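Local coordinates for protein putative pyrazinamidase/nicotinamidase (Streptococcus mutans, PDB 3S2S) that probably hydrolyses nicotinamide and its analogue pyrazinamide to the free acid and ammonia, as a zinc-binding member of the isochorismatase family, at residues Ser65-Ala69 and Tyr116-Ala120; Thr72-Tyr76 and Leu119-Tyr123. All coordinates share one frame; numbering follows the deposited sequence.

From the N terminus the chain lays down strand 37-42, rises into helix 65-77, returns through strand 81-87 and, after a long excursion, forms helix 119-125. Both contacts close the loop between these two helices. Contact 1 joins the start of the first, 65-69, to the turn leading into the second, 116-120; contact 2 joins 72-76 to 119-123, farther along both. Neither loop nests in the other: both ends move forward together, as expected of neighbouring helices running the same way, so the two closures cross in sequence. Their centres lie about 8 Å apart and they share Leu119. Waters bridge contact 1, whereas contact 2 is buried and centred on the ring of Phe122.

Contact 1 of 2, residues Ser65-Ala69 and Tyr116-Ala120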
ATOM      1  N   SER A  65     -25.823   6.328 -20.466  1.00 22.05           N
ATOM      2  CA  SER A  65     -24.838   6.392 -21.551  1.00 26.63           C
ATOM      3  C   SER A  65     -24.552   7.817 -22.055  1.00 26.77           C
ATOM      4  O   SER A  65     -23.400   8.197 -22.252  1.00 25.09           O
ATOM      5  CB  SER A  65     -25.231   5.464 -22.700  1.00 27.47           C
ATOM      6  OG  SER A  65     -24.299   5.568 -23.761  1.00 27.35           O
ATOM      7  N   LYS A  66     -25.592   8.613 -22.267  1.00 25.62           N
ATOM      8  CA  LYS A  66     -25.380   9.981 -22.737  1.00 24.07           C
ATOM      9  C   LYS A  66     -24.749  10.841 -21.646  1.00 24.85           C
ATOM     10  O   LYS A  66     -23.817  11.603 -21.903  1.00 25.98           O
ATOM     11  CB  LYS A  66     -26.707  10.602 -23.180  1.00 28.48           C
ATOM     12  CG  LYS A  66     -27.545   9.669 -24.033  1.00 47.23           C
ATOM     13  CD  LYS A  66     -27.699  10.173 -25.458  1.00 62.61           C
ATOM     14  CE  LYS A  66     -28.633  11.373 -25.533  1.00 72.67           C
ATOM     15  NZ  LYS A  66     -28.955  11.751 -26.942  1.00 76.24           N
ATOM     16  N   ALA A  67     -25.245  10.707 -20.419  1.00 23.81           N
ATOM     17  CA  ALA A  67     -24.752  11.521 -19.314  1.00 22.90           C
ATOM     18  C   ALA A  67     -23.273  11.247 -19.026  1.00 23.62           C
ATOM     19  O   ALA A  67     -22.501  12.172 -18.785  1.00 22.67           O
ATOM     20  CB  ALA A  67     -25.565  11.264 -18.046  1.00 23.38           C
ATOM     21  N   ILE A  68     -22.891   9.975 -19.008  1.00 21.73           N
ATOM     22  CA  ILE A  68     -21.516   9.663 -18.642  1.00 17.60           C
ATOM     23  C   ILE A  68     -20.587  10.170 -19.748  1.00 20.43           C
ATOM     24  O   ILE A  68     -19.503  10.660 -19.469  1.00 21.51           O
ATOM     25  CB  ILE A  68     -21.297   8.147 -18.314  1.00 17.79           C
ATOM     26  CG1 ILE A  68     -19.925   7.931 -17.665  1.00 19.42           C
ATOM     27  CG2 ILE A  68     -21.447   7.278 -19.573  1.00 19.98           C
ATOM     28  CD1 ILE A  68     -19.732   6.503 -17.168  1.00 19.29           C
ATOM     29  N   ALA A  69     -21.020  10.096 -21.008  1.00 20.29           N
ATOM     30  CA  ALA A  69     -20.196  10.669 -22.074  1.00 23.10           C
ATOM     31  C   ALA A  69     -20.070  12.187 -21.925  1.00 24.58           C
ATOM     32  O   ALA A  69     -18.982  12.757 -22.058  1.00 24.33           O
ATOM     33  CB  ALA A  69     -20.741  10.295 -23.469  1.00 23.17           C
ATOM     34  N   TYR A 116     -18.930   1.447 -23.931  1.00 22.78           N
ATOM     35  CA  TYR A 116     -20.304   1.499 -24.433  1.00 22.45           C
ATOM     36  C   TYR A 116     -20.741   2.938 -24.676  1.00 23.10           C
ATOM     37  O   TYR A 116     -20.418   3.829 -23.889  1.00 23.38           O
ATOM     38  CB  TYR A 116     -21.225   0.815 -23.428  1.00 22.21           C
ATOM     39  CG  TYR A 116     -22.631   0.626 -23.917  1.00 24.03           C
ATOM     40  CD1 TYR A 116     -22.989  -0.522 -24.602  1.00 25.66           C
ATOM     41  CD2 TYR A 116     -23.598   1.596 -23.694  1.00 23.39           C
ATOM     42  CE1 TYR A 116     -24.285  -0.709 -25.054  1.00 27.19           C
ATOM     43  CE2 TYR A 116     -24.895   1.411 -24.121  1.00 25.58           C
ATOM     44  CZ  TYR A 116     -25.229   0.263 -24.810  1.00 29.26           C
ATOM     45  OH  TYR A 116     -26.531   0.087 -25.257  1.00 34.43           O
ATOM     46  N   GLY A 117     -21.450   3.175 -25.780  1.00 23.62           N
ATOM     47  CA  GLY A 117     -21.917   4.520 -26.080  1.00 25.18           C
ATOM     48  C   GLY A 117     -20.850   5.477 -26.596  1.00 25.73           C
ATOM     49  O   GLY A 117     -19.811   5.060 -27.114  1.00 28.25           O
ATOM     50  N   ALA A 118     -21.107   6.771 -26.453  1.00 25.53           N
ATOM     51  CA  ALA A 118     -20.229   7.791 -27.020  1.00 28.27           C
ATOM     52  C   ALA A 118     -18.889   7.881 -26.302  1.00 24.76           C
ATOM     53  O   ALA A 118     -17.962   8.500 -26.806  1.00 26.72           O
ATOM     54  CB  ALA A 118     -20.912   9.143 -27.025  1.00 30.25           C
ATOM     55  N   LEU A 119     -18.790   7.261 -25.130  1.00 24.98           N
ATOM     56  CA  LEU A 119     -17.526   7.209 -24.410  1.00 22.52           C
ATOM     57  C   LEU A 119     -16.475   6.519 -25.280  1.00 24.04           C
ATOM     58  O   LEU A 119     -15.300   6.869 -25.253  1.00 24.50           O
ATOM     59  CB  LEU A 119     -17.749   6.438 -23.106  1.00 25.54           C
ATOM     60  CG  LEU A 119     -17.026   6.741 -21.810  1.00 32.66           C
ATOM     61  CD1 LEU A 119     -16.929   8.239 -21.477  1.00 23.09           C
ATOM     62  CD2 LEU A 119     -17.727   5.949 -20.700  1.00 25.19           C
ATOM     63  N   ALA A 120     -16.909   5.557 -26.096  1.00 23.66           N
ATOM     64  CA  ALA A 120     -15.986   4.873 -27.001  1.00 27.45           C
ATOM     65  C   ALA A 120     -15.376   5.855 -28.011  1.00 29.52           C
ATOM     66  O   ALA A 120     -14.195   5.784 -28.314  1.00 27.85           O
ATOM     67  CB  ALA A 120     -16.685   3.730 -27.725  1.00 28.55           C
TER
HETATM   68  O   HOH W   1     -21.134   6.554 -23.245  1.00 25.03           O
HETATM   69  O   HOH W   2     -23.640   7.878 -25.456  1.00 31.42           O
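At the entrance to two neighbouring helices of the isochorismatase-like alpha/beta fold, Ser65 and Ala69 of helix 65-77 meet Gly117, Ala118 and Leu119 where the chain turns into helix 119-125. The backbones come close because the residues between them are small. Ser65 OG stands anti to its own N (chi1 178°), which sends it across to the bare CA of Gly117, 3.5 Å from that OG. Glycine suits the spot twice over: it takes a positive phi of 75° easily, and it leaves room for the hydroxyl. One turn on, the methyls of two alanines abut, Ala69 CB lying 3.7 Å from Ala118 CB.

The polar link runs through two waters. The first donates to Ser65 O at 3.0 Å and to Tyr116 O at 2.9 Å, and accepts from Leu119 N at 3.1 Å. Ser65 O is thus gripped twice, since Ala69 N also binds it within the helix. The second water accepts from Ala118 N at 2.9 Å and is hydrogen-bonded to Ser65 OG, so the amides of both Ala118 and Leu119 find partners.

Beside the two waters the packing turns apolar. Branched Ile68 and Leu119 cross at about a right angle, and Leu119 CD2 rests 4.1 Å from Ile68 CD1. Both of these buried side chains also touch Tyr44, in the loop after strand 37-42, and Tyr116 forms a backbone hydrogen bond with the same residue. The contact therefore joins the starts of helices 65-77 and 119-125 to the loop leaving that strand.

Contact 2 of 2, residues Thr72-Tyr76 and Leu119-Tyr123; sequences TQKAY and LADFY
With CG anti to the backbone N (chi1 179°), Phe122 extends its ring straight from helix 119-125 toward helix 65-77, where Thr72, Gln73 and Tyr76 receive it; Tyr76 has its CG anti to N as well, which brings its ring up to the far end of the phenylalanine. The two rings form an offset edge-to-face pair, the edge of Phe122 directed at the face of Tyr76, with centroids 5.6 Å apart and planes at 78°. Tyr76 CB adds to the grip, 3.8 Å from Phe122 CZ.

Thr72 closes over one face of the same ring: its methyl CG2 sits 4.2 Å from the centroid of the Phe122 ring, a CH-pi contact. Threonine suits the place by splitting its branches, since OG1 turns back to hydrogen-bond the carbonyl of Ile68 while the methyl serves the aromatic. Thr72 OG1 also lies 3.5 Å from Leu119 CD1, a plain van der Waals touch with the methyl branch that leans in beside it. At another part of the rim, Gln73 OE1 approaches in the ring plane, 3.5 Å from Phe122 CD1, where the weakly positive C-H edge would welcome an oxygen. The bend at its chi2 helps carry the amide there, and NE2 is held by Asp77.

Tyr76 OH bonds Asp129, and the rings of Phe122 and His126 stack. The helix segments run at 31°, their axes 11.4 Å apart, a separation filled by the Phe122 ring and the side chains that meet it. Thr72 touches Ile82 and Phe122 touches Phe84, both on strand 81-87: this is the side-by-side helix packing of consecutive beta-alpha-beta crossovers over one face of a parallel sheet.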
ATOM      1  N   THR A  72     -17.819  13.254 -19.000  1.00 20.79           N
ATOM      2  CA  THR A  72     -16.418  12.974 -19.324  1.00 21.34           C
ATOM      3  C   THR A  72     -15.849  14.034 -20.275  1.00 24.82           C
ATOM      4  O   THR A  72     -14.754  14.553 -20.064  1.00 23.47           O
ATOM      5  CB  THR A  72     -16.284  11.567 -19.920  1.00 21.15           C
ATOM      6  OG1 THR A  72     -16.809  10.634 -18.967  1.00 19.72           O
ATOM      7  CG2 THR A  72     -14.824  11.220 -20.216  1.00 22.38           C
ATOM      8  N   GLN A  73     -16.605  14.381 -21.310  1.00 24.05           N
ATOM      9  CA  GLN A  73     -16.156  15.424 -22.215  1.00 25.28           C
ATOM     10  C   GLN A  73     -16.002  16.747 -21.459  1.00 25.85           C
ATOM     11  O   GLN A  73     -15.038  17.501 -21.671  1.00 25.46           O
ATOM     12  CB  GLN A  73     -17.151  15.581 -23.368  1.00 25.43           C
ATOM     13  CG  GLN A  73     -16.759  16.638 -24.377  1.00 25.45           C
ATOM     14  CD  GLN A  73     -15.558  16.234 -25.196  1.00 29.01           C
ATOM     15  OE1 GLN A  73     -15.597  15.236 -25.915  1.00 30.05           O
ATOM     16  NE2 GLN A  73     -14.484  17.013 -25.103  1.00 30.90           N
ATOM     17  N   LYS A  74     -16.942  17.034 -20.568  1.00 24.94           N
ATOM     18  CA  LYS A  74     -16.873  18.286 -19.814  1.00 27.48           C
ATOM     19  C   LYS A  74     -15.662  18.335 -18.904  1.00 29.82           C
ATOM     20  O   LYS A  74     -14.956  19.343 -18.851  1.00 29.37           O
ATOM     21  CB  LYS A  74     -18.145  18.554 -19.020  1.00 33.19           C
ATOM     22  CG  LYS A  74     -18.013  19.776 -18.130  1.00 48.68           C
ATOM     23  CD  LYS A  74     -19.356  20.350 -17.731  1.00 64.67           C
ATOM     24  CE  LYS A  74     -19.180  21.717 -17.082  1.00 75.33           C
ATOM     25  NZ  LYS A  74     -20.473  22.444 -16.931  1.00 79.56           N
ATOM     26  N   ALA A  75     -15.410  17.239 -18.195  1.00 24.01           N
ATOM     27  CA  ALA A  75     -14.244  17.188 -17.312  1.00 22.31           C
ATOM     28  C   ALA A  75     -12.997  17.445 -18.132  1.00 22.00           C
ATOM     29  O   ALA A  75     -12.123  18.217 -17.724  1.00 26.27           O
ATOM     30  CB  ALA A  75     -14.148  15.836 -16.625  1.00 21.14           C
ATOM     31  N   TYR A  76     -12.925  16.815 -19.303  1.00 23.74           N
ATOM     32  CA  TYR A  76     -11.763  16.973 -20.168  1.00 25.80           C
ATOM     33  C   TYR A  76     -11.626  18.422 -20.642  1.00 26.52           C
ATOM     34  O   TYR A  76     -10.524  18.977 -20.633  1.00 30.20           O
ATOM     35  CB  TYR A  76     -11.822  16.032 -21.362  1.00 25.70           C
ATOM     36  CG  TYR A  76     -10.689  16.239 -22.335  1.00 27.64           C
ATOM     37  CD1 TYR A  76      -9.458  15.610 -22.144  1.00 28.12           C
ATOM     38  CD2 TYR A  76     -10.834  17.081 -23.432  1.00 33.29           C
ATOM     39  CE1 TYR A  76      -8.407  15.797 -23.032  1.00 28.01           C
ATOM     40  CE2 TYR A  76      -9.788  17.277 -24.318  1.00 34.52           C
ATOM     41  CZ  TYR A  76      -8.581  16.631 -24.108  1.00 35.06           C
ATOM     42  OH  TYR A  76      -7.540  16.815 -24.983  1.00 36.25           O
ATOM     43  N   LEU A 119     -18.790   7.261 -25.130  1.00 24.98           N
ATOM     44  CA  LEU A 119     -17.526   7.209 -24.410  1.00 22.52           C
ATOM     45  C   LEU A 119     -16.475   6.519 -25.280  1.00 24.04           C
ATOM     46  O   LEU A 119     -15.300   6.869 -25.253  1.00 24.50           O
ATOM     47  CB  LEU A 119     -17.749   6.438 -23.106  1.00 25.54           C
ATOM     48  CG  LEU A 119     -17.026   6.741 -21.810  1.00 32.66           C
ATOM     49  CD1 LEU A 119     -16.929   8.239 -21.477  1.00 23.09           C
ATOM     50  CD2 LEU A 119     -17.727   5.949 -20.700  1.00 25.19           C
ATOM     51  N   ALA A 120     -16.909   5.557 -26.096  1.00 23.66           N
ATOM     52  CA  ALA A 120     -15.986   4.873 -27.001  1.00 27.45           C
ATOM     53  C   ALA A 120     -15.376   5.855 -28.011  1.00 29.52           C
ATOM     54  O   ALA A 120     -14.195   5.784 -28.314  1.00 27.85           O
ATOM     55  CB  ALA A 120     -16.685   3.730 -27.725  1.00 28.55           C
ATOM     56  N   ASP A 121     -16.191   6.760 -28.545  1.00 28.49           N
ATOM     57  CA  ASP A 121     -15.686   7.773 -29.466  1.00 27.90           C
ATOM     58  C   ASP A 121     -14.721   8.717 -28.753  1.00 31.82           C
ATOM     59  O   ASP A 121     -13.672   9.069 -29.305  1.00 31.48           O
ATOM     60  CB  ASP A 121     -16.839   8.567 -30.098  1.00 28.67           C
ATOM     61  N   PHE A 122     -15.062   9.121 -27.525  1.00 29.94           N
ATOM     62  CA  PHE A 122     -14.149   9.957 -26.751  1.00 24.73           C
ATOM     63  C   PHE A 122     -12.788   9.284 -26.619  1.00 27.00           C
ATOM     64  O   PHE A 122     -11.752   9.900 -26.887  1.00 27.63           O
ATOM     65  CB  PHE A 122     -14.701  10.297 -25.359  1.00 24.60           C
ATOM     66  CG  PHE A 122     -13.771  11.135 -24.551  1.00 25.20           C
ATOM     67  CD1 PHE A 122     -13.847  12.526 -24.582  1.00 29.82           C
ATOM     68  CD2 PHE A 122     -12.780  10.536 -23.779  1.00 19.86           C
ATOM     69  CE1 PHE A 122     -12.954  13.308 -23.836  1.00 29.35           C
ATOM     70  CE2 PHE A 122     -11.876  11.310 -23.044  1.00 22.44           C
ATOM     71  CZ  PHE A 122     -11.968  12.693 -23.068  1.00 27.77           C
ATOM     72  N   TYR A 123     -12.776   8.020 -26.201  1.00 24.75           N
ATOM     73  CA  TYR A 123     -11.495   7.363 -26.001  1.00 25.62           C
ATOM     74  C   TYR A 123     -10.718   7.260 -27.318  1.00 25.75           C
ATOM     75  O   TYR A 123      -9.519   7.564 -27.370  1.00 28.34           O
ATOM     76  CB  TYR A 123     -11.631   5.984 -25.343  1.00 27.92           C
ATOM     77  CG  TYR A 123     -10.270   5.376 -25.187  1.00 26.48           C
ATOM     78  CD1 TYR A 123      -9.381   5.881 -24.257  1.00 26.21           C
ATOM     79  CD2 TYR A 123      -9.844   4.350 -26.024  1.00 28.38           C
ATOM     80  CE1 TYR A 123      -8.097   5.353 -24.137  1.00 27.96           C
ATOM     81  CE2 TYR A 123      -8.585   3.814 -25.902  1.00 31.61           C
ATOM     82  CZ  TYR A 123      -7.719   4.324 -24.962  1.00 30.73           C
ATOM     83  OH  TYR A 123      -6.462   3.798 -24.841  1.00 35.34           O
TER